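Local coordinates for protein trigger factor (Thermotoga maritima, PDB 2NSC) that probably acts as a ribosome-associated chaperone that keeps newly made proteins open and isomerises peptidyl-prolyl bonds, this chain being its N-terminal, ribosome-binding domain, at residues A[28-41]-A[47-59]. Residues are numbered along the deposited sequence; the frame is centred on the assembly and turned at random.
Sequences EDKAVRYLNQRVEI and GRIPKNVLKMKLG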
loop_
_atom_site.group_PDB
_atom_site.type_symbol
_atom_site.label_atom_id
_atom_site.label_comp_id
_atom_site.label_asym_id
_atom_site.label_seq_id
_atom_site.Cartn_x
_atom_site.Cartn_y
_atom_site.Cartn_z
ATOM N N GLU A 28 -4.643 4.735 1.182
ATOM C CA GLU A 28 -4.024 6.054 1.323
ATOM C C GLU A 28 -4.893 6.976 2.177
ATOM O O GLU A 28 -4.378 7.661 3.043
ATOM C CB GLU A 28 -3.764 6.691 -0.045
ATOM C CG GLU A 28 -2.686 5.980 -0.866
ATOM C CD GLU A 28 -2.387 6.679 -2.193
ATOM O OE1 GLU A 28 -3.010 6.346 -3.209
ATOM O OE2 GLU A 28 -1.521 7.556 -2.236
ATOM N N ASP A 29 -6.210 6.976 1.934
ATOM C CA ASP A 29 -7.173 7.759 2.719
ATOM C C ASP A 29 -7.191 7.348 4.205
ATOM O O ASP A 29 -7.313 8.201 5.080
ATOM C CB ASP A 29 -8.593 7.608 2.150
ATOM C CG ASP A 29 -8.815 8.382 0.853
ATOM O OD1 ASP A 29 -8.015 9.302 0.549
ATOM O OD2 ASP A 29 -9.820 8.084 0.141
ATOM N N LYS A 30 -7.111 6.047 4.494
ATOM C CA LYS A 30 -7.050 5.612 5.881
ATOM C C LYS A 30 -5.756 6.124 6.501
ATOM O O LYS A 30 -5.744 6.540 7.660
ATOM C CB LYS A 30 -7.100 4.096 6.003
ATOM C CG LYS A 30 -8.418 3.450 5.566
ATOM C CD LYS A 30 -8.327 1.932 5.625
ATOM C CE LYS A 30 -9.538 1.287 4.960
ATOM N NZ LYS A 30 -9.513 -0.205 5.119
ATOM N N ALA A 31 -4.671 6.091 5.725
ATOM C CA ALA A 31 -3.368 6.566 6.191
ATOM C C ALA A 31 -3.407 8.046 6.564
ATOM O O ALA A 31 -2.866 8.446 7.592
ATOM C CB ALA A 31 -2.291 6.305 5.126
ATOM N N VAL A 32 -4.053 8.861 5.735
ATOM C CA VAL A 32 -4.231 10.290 6.032
ATOM C C VAL A 32 -5.024 10.475 7.333
ATOM O O VAL A 32 -4.631 11.233 8.213
ATOM C CB VAL A 32 -4.912 11.031 4.836
ATOM C CG1 VAL A 32 -5.261 12.443 5.197
ATOM C CG2 VAL A 32 -4.017 10.983 3.586
ATOM N N ARG A 33 -6.135 9.756 7.434
ATOM C CA ARG A 33 -7.002 9.739 8.612
ATOM C C ARG A 33 -6.215 9.381 9.877
ATOM O O ARG A 33 -6.339 10.032 10.905
ATOM C CB ARG A 33 -8.108 8.704 8.374
ATOM C CG ARG A 33 -9.353 8.819 9.235
ATOM C CD ARG A 33 -10.455 7.928 8.632
ATOM N NE ARG A 33 -10.805 8.460 7.328
ATOM C CZ ARG A 33 -11.066 7.752 6.237
ATOM N NH1 ARG A 33 -11.030 6.417 6.238
ATOM N NH2 ARG A 33 -11.364 8.414 5.127
ATOM N N TYR A 34 -5.406 8.331 9.782
ATOM C CA TYR A 34 -4.646 7.819 10.915
ATOM C C TYR A 34 -3.607 8.841 11.378
ATOM O O TYR A 34 -3.440 9.086 12.570
ATOM C CB TYR A 34 -3.954 6.520 10.486
ATOM C CG TYR A 34 -3.033 5.936 11.520
ATOM C CD1 TYR A 34 -3.522 5.077 12.512
ATOM C CD2 TYR A 34 -1.668 6.199 11.490
ATOM C CE1 TYR A 34 -2.672 4.520 13.475
ATOM C CE2 TYR A 34 -0.814 5.641 12.446
ATOM C CZ TYR A 34 -1.325 4.812 13.437
ATOM O OH TYR A 34 -0.486 4.266 14.388
ATOM N N LEU A 35 -2.900 9.423 10.414
ATOM C CA LEU A 35 -1.846 10.384 10.691
ATOM C C LEU A 35 -2.391 11.677 11.285
ATOM O O LEU A 35 -1.746 12.264 12.156
ATOM C CB LEU A 35 -1.054 10.674 9.428
ATOM C CG LEU A 35 -0.123 9.512 9.054
ATOM C CD1 LEU A 35 0.361 9.637 7.614
ATOM C CD2 LEU A 35 1.062 9.410 10.032
ATOM N N ASN A 36 -3.571 12.104 10.831
ATOM C CA ASN A 36 -4.173 13.358 11.284
ATOM C C ASN A 36 -4.764 13.270 12.677
ATOM O O ASN A 36 -5.029 14.301 13.308
ATOM C CB ASN A 36 -5.233 13.848 10.296
ATOM C CG ASN A 36 -4.701 14.896 9.342
ATOM O OD1 ASN A 36 -4.109 15.884 9.773
ATOM N ND2 ASN A 36 -4.925 14.698 8.034
ATOM N N GLN A 37 -4.958 12.049 13.163
ATOM C CA GLN A 37 -5.360 11.823 14.547
ATOM C C GLN A 37 -4.156 11.847 15.508
ATOM O O GLN A 37 -4.336 11.900 16.723
ATOM C CB GLN A 37 -6.057 10.466 14.695
ATOM C CG GLN A 37 -7.390 10.287 13.962
ATOM C CD GLN A 37 -7.657 8.805 13.627
ATOM O OE1 GLN A 37 -6.771 7.949 13.773
ATOM N NE2 GLN A 37 -8.869 8.502 13.182
ATOM N N ARG A 38 -2.941 11.807 14.966
ATOM C CA ARG A 38 -1.743 11.529 15.759
ATOM C C ARG A 38 -0.606 12.511 15.621
ATOM O O ARG A 38 0.294 12.512 16.453
ATOM C CB ARG A 38 -1.190 10.160 15.403
ATOM C CG ARG A 38 -1.974 9.036 15.982
ATOM C CD ARG A 38 -1.445 7.682 15.526
ATOM N NE ARG A 38 -2.169 6.598 16.198
ATOM C CZ ARG A 38 -3.461 6.317 16.003
ATOM N NH1 ARG A 38 -4.200 7.034 15.152
ATOM N NH2 ARG A 38 -4.014 5.304 16.660
ATOM N N VAL A 39 -0.595 13.287 14.544
ATOM C CA VAL A 39 0.444 14.293 14.366
ATOM C C VAL A 39 -0.134 15.676 14.115
ATOM O O VAL A 39 -1.158 15.819 13.459
ATOM C CB VAL A 39 1.467 13.927 13.259
ATOM C CG1 VAL A 39 1.766 12.437 13.277
ATOM C CG2 VAL A 39 0.968 14.337 11.896
ATOM N N GLU A 40 0.542 16.684 14.656
ATOM C CA GLU A 40 0.187 18.069 14.430
ATOM C C GLU A 40 1.412 18.823 13.940
ATOM O O GLU A 40 2.437 18.839 14.620
ATOM C CB GLU A 40 -0.317 18.691 15.729
ATOM C CG GLU A 40 -1.144 19.951 15.522
ATOM C CD GLU A 40 -1.630 20.549 16.830
ATOM O OE1 GLU A 40 -2.550 19.970 17.462
ATOM O OE2 GLU A 40 -1.081 21.606 17.223
ATOM N N ILE A 41 1.313 19.438 12.759
ATOM C CA ILE A 41 2.459 20.149 12.169
ATOM C C ILE A 41 2.190 21.647 11.975
ATOM O O ILE A 41 1.041 22.045 11.743
ATOM C CB ILE A 41 2.937 19.509 10.846
ATOM C CG1 ILE A 41 2.034 19.921 9.681
ATOM C CG2 ILE A 41 3.101 17.978 10.996
ATOM C CD1 ILE A 41 2.531 19.447 8.319
ATOM N N GLY A 47 -5.584 17.879 12.885
ATOM C CA GLY A 47 -6.429 16.915 12.167
ATOM C C GLY A 47 -6.818 17.362 10.761
ATOM O O GLY A 47 -7.704 16.777 10.141
ATOM N N ARG A 48 -6.159 18.401 10.248
ATOM C CA ARG A 48 -6.558 18.957 8.956
ATOM C C ARG A 48 -5.432 18.993 7.926
ATOM O O ARG A 48 -5.494 19.766 6.968
ATOM C CB ARG A 48 -7.164 20.369 9.124
ATOM C CG ARG A 48 -8.260 20.506 10.205
ATOM C CD ARG A 48 -9.572 19.832 9.828
ATOM N NE ARG A 48 -9.991 20.217 8.484
ATOM C CZ ARG A 48 -10.764 21.258 8.183
ATOM N NH1 ARG A 48 -11.253 22.050 9.128
ATOM N NH2 ARG A 48 -11.058 21.497 6.914
ATOM N N ILE A 49 -4.400 18.178 8.106
ATOM C CA ILE A 49 -3.292 18.192 7.140
ATOM C C ILE A 49 -3.751 17.536 5.820
ATOM O O ILE A 49 -4.222 16.404 5.834
ATOM C CB ILE A 49 -2.015 17.496 7.682
ATOM C CG1 ILE A 49 -1.655 18.001 9.090
ATOM C CG2 ILE A 49 -0.848 17.707 6.713
ATOM C CD1 ILE A 49 -0.665 17.107 9.854
ATOM N N PRO A 50 -3.643 18.256 4.684
ATOM C CA PRO A 50 -3.999 17.635 3.397
ATOM C C PRO A 50 -3.140 16.403 3.053
ATOM O O PRO A 50 -1.971 16.341 3.454
ATOM C CB PRO A 50 -3.765 18.769 2.376
ATOM C CG PRO A 50 -3.844 20.030 3.179
ATOM C CD PRO A 50 -3.235 19.659 4.507
ATOM N N LYS A 51 -3.729 15.444 2.330
ATOM C CA LYS A 51 -3.022 14.238 1.849
ATOM C C LYS A 51 -1.692 14.545 1.138
ATOM O O LYS A 51 -0.678 13.896 1.403
ATOM C CB LYS A 51 -3.934 13.373 0.949
ATOM C CG LYS A 51 -3.204 12.197 0.259
ATOM C CD LYS A 51 -4.119 11.044 -0.141
ATOM C CE LYS A 51 -5.021 11.397 -1.298
ATOM N NZ LYS A 51 -5.775 10.197 -1.783
ATOM N N ASN A 52 -1.710 15.534 0.246
ATOM C CA ASN A 52 -0.529 15.947 -0.524
ATOM C C ASN A 52 0.652 16.403 0.313
ATOM O O ASN A 52 1.815 16.237 -0.075
ATOM C CB ASN A 52 -0.913 17.070 -1.485
ATOM C CG ASN A 52 -1.776 16.581 -2.612
ATOM O OD1 ASN A 52 -1.689 15.407 -3.013
ATOM N ND2 ASN A 52 -2.623 17.468 -3.136
ATOM N N VAL A 53 0.331 17.007 1.447
ATOM C CA VAL A 53 1.319 17.537 2.363
ATOM C C VAL A 53 1.962 16.368 3.099
ATOM O O VAL A 53 3.185 16.294 3.209
ATOM C CB VAL A 53 0.666 18.532 3.336
ATOM C CG1 VAL A 53 1.696 19.129 4.293
ATOM C CG2 VAL A 53 -0.037 19.638 2.542
ATOM N N LEU A 54 1.140 15.432 3.566
ATOM C CA LEU A 54 1.656 14.239 4.229
ATOM C C LEU A 54 2.605 13.444 3.321
ATOM O O LEU A 54 3.722 13.106 3.726
ATOM C CB LEU A 54 0.509 13.378 4.755
ATOM C CG LEU A 54 -0.239 13.976 5.952
ATOM C CD1 LEU A 54 -1.503 13.207 6.217
ATOM C CD2 LEU A 54 0.627 14.000 7.205
ATOM N N LYS A 55 2.180 13.194 2.085
ATOM C CA LYS A 55 2.999 12.482 1.106
ATOM C C LYS A 55 4.332 13.171 0.862
ATOM O O LYS A 55 5.337 12.497 0.628
ATOM C CB LYS A 55 2.244 12.322 -0.212
ATOM C CG LYS A 55 0.873 11.701 -0.022
ATOM C CD LYS A 55 0.163 11.419 -1.321
ATOM C CE LYS A 55 0.476 10.033 -1.839
ATOM N NZ LYS A 55 -0.445 9.694 -2.958
ATOM N N MET A 56 4.335 14.508 0.919
ATOM C CA MET A 56 5.550 15.316 0.691
ATOM C C MET A 56 6.520 15.286 1.885
ATOM O O MET A 56 7.718 15.032 1.713
ATOM C CB MET A 56 5.176 16.760 0.326
ATOM C CG MET A 56 6.361 17.662 0.061
ATOM S SD MET A 56 5.924 19.410 0.059
ATOM C CE MET A 56 5.601 19.700 1.806
ATOM N N LYS A 57 5.988 15.546 3.081
ATOM C CA LYS A 57 6.744 15.466 4.335
ATOM C C LYS A 57 7.342 14.073 4.560
ATOM O O LYS A 57 8.559 13.926 4.728
ATOM C CB LYS A 57 5.842 15.816 5.532
ATOM C CG LYS A 57 5.199 17.197 5.494
ATOM C CD LYS A 57 6.224 18.286 5.635
ATOM C CE LYS A 57 5.589 19.651 5.532
ATOM N NZ LYS A 57 6.527 20.687 6.035
ATOM N N LEU A 58 6.469 13.064 4.551
ATOM C CA LEU A 58 6.842 11.678 4.831
ATOM C C LEU A 58 7.645 11.000 3.726
ATOM O O LEU A 58 8.439 10.109 4.008
ATOM C CB LEU A 58 5.599 10.829 5.124
ATOM C CG LEU A 58 4.624 11.287 6.211
ATOM C CD1 LEU A 58 3.712 10.151 6.615
ATOM C CD2 LEU A 58 5.361 11.825 7.413
ATOM N N GLY A 59 7.420 11.403 2.478
ATOM C CA GLY A 59 8.103 10.806 1.331
ATOM C C GLY A 59 7.786 9.330 1.219
ATOM O O GLY A 59 6.610 8.936 1.245
HETATM O O HOH W 1 -2.931 17.138 11.963
#
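In the helix-loop-helix of the ribosome-binding domain of trigger factor, helix 28-36 and helix 51-58 meet nearly at right angles (81°), and Asn36 ties the first to the chain leading into the second. Its carboxamide bonds twice to the backbone of Ile49: OD1 receives Ile49 N at 2.9 Å, the donor tilted 27° from the carbonyl plane, while ND2 gives a straight bond to Ile49 O, also 2.9 Å, in the carbonyl plane and on a lone pair. A water bound to OD1, Val39 O and Gly47 N joins the same cluster. A leucine in place of Asn36 would probably leave both backbone groups of Ile49 without these mates and let the segment before Pro50, the N-cap residue, shift. Gly47 CA makes a CA-H...O contact with Asn36 O; at the positive phi of Gly47 a CB would press on the preceding carbonyl. Leu54 CD1 packs on Val32 CG1 and Leu35 CB, and Leu35 meets Leu58 tip to tip. Ile49 CD1 fits against Val39 CG2 and Ile41 CG1. Lys51 lays its CB, CG and CD across Val32 CG2 and, bent at chi3 (71°), turns NZ to a weak salt bridge with Asp29 OD1. A salt bridge joins Lys55 NZ to Glu28 OE2. The Asn36-Ile49 pair and the adjoining apolar seam thus bring together the ends of the loop carrying the GFRK ribosome-binding signature of trigger factors.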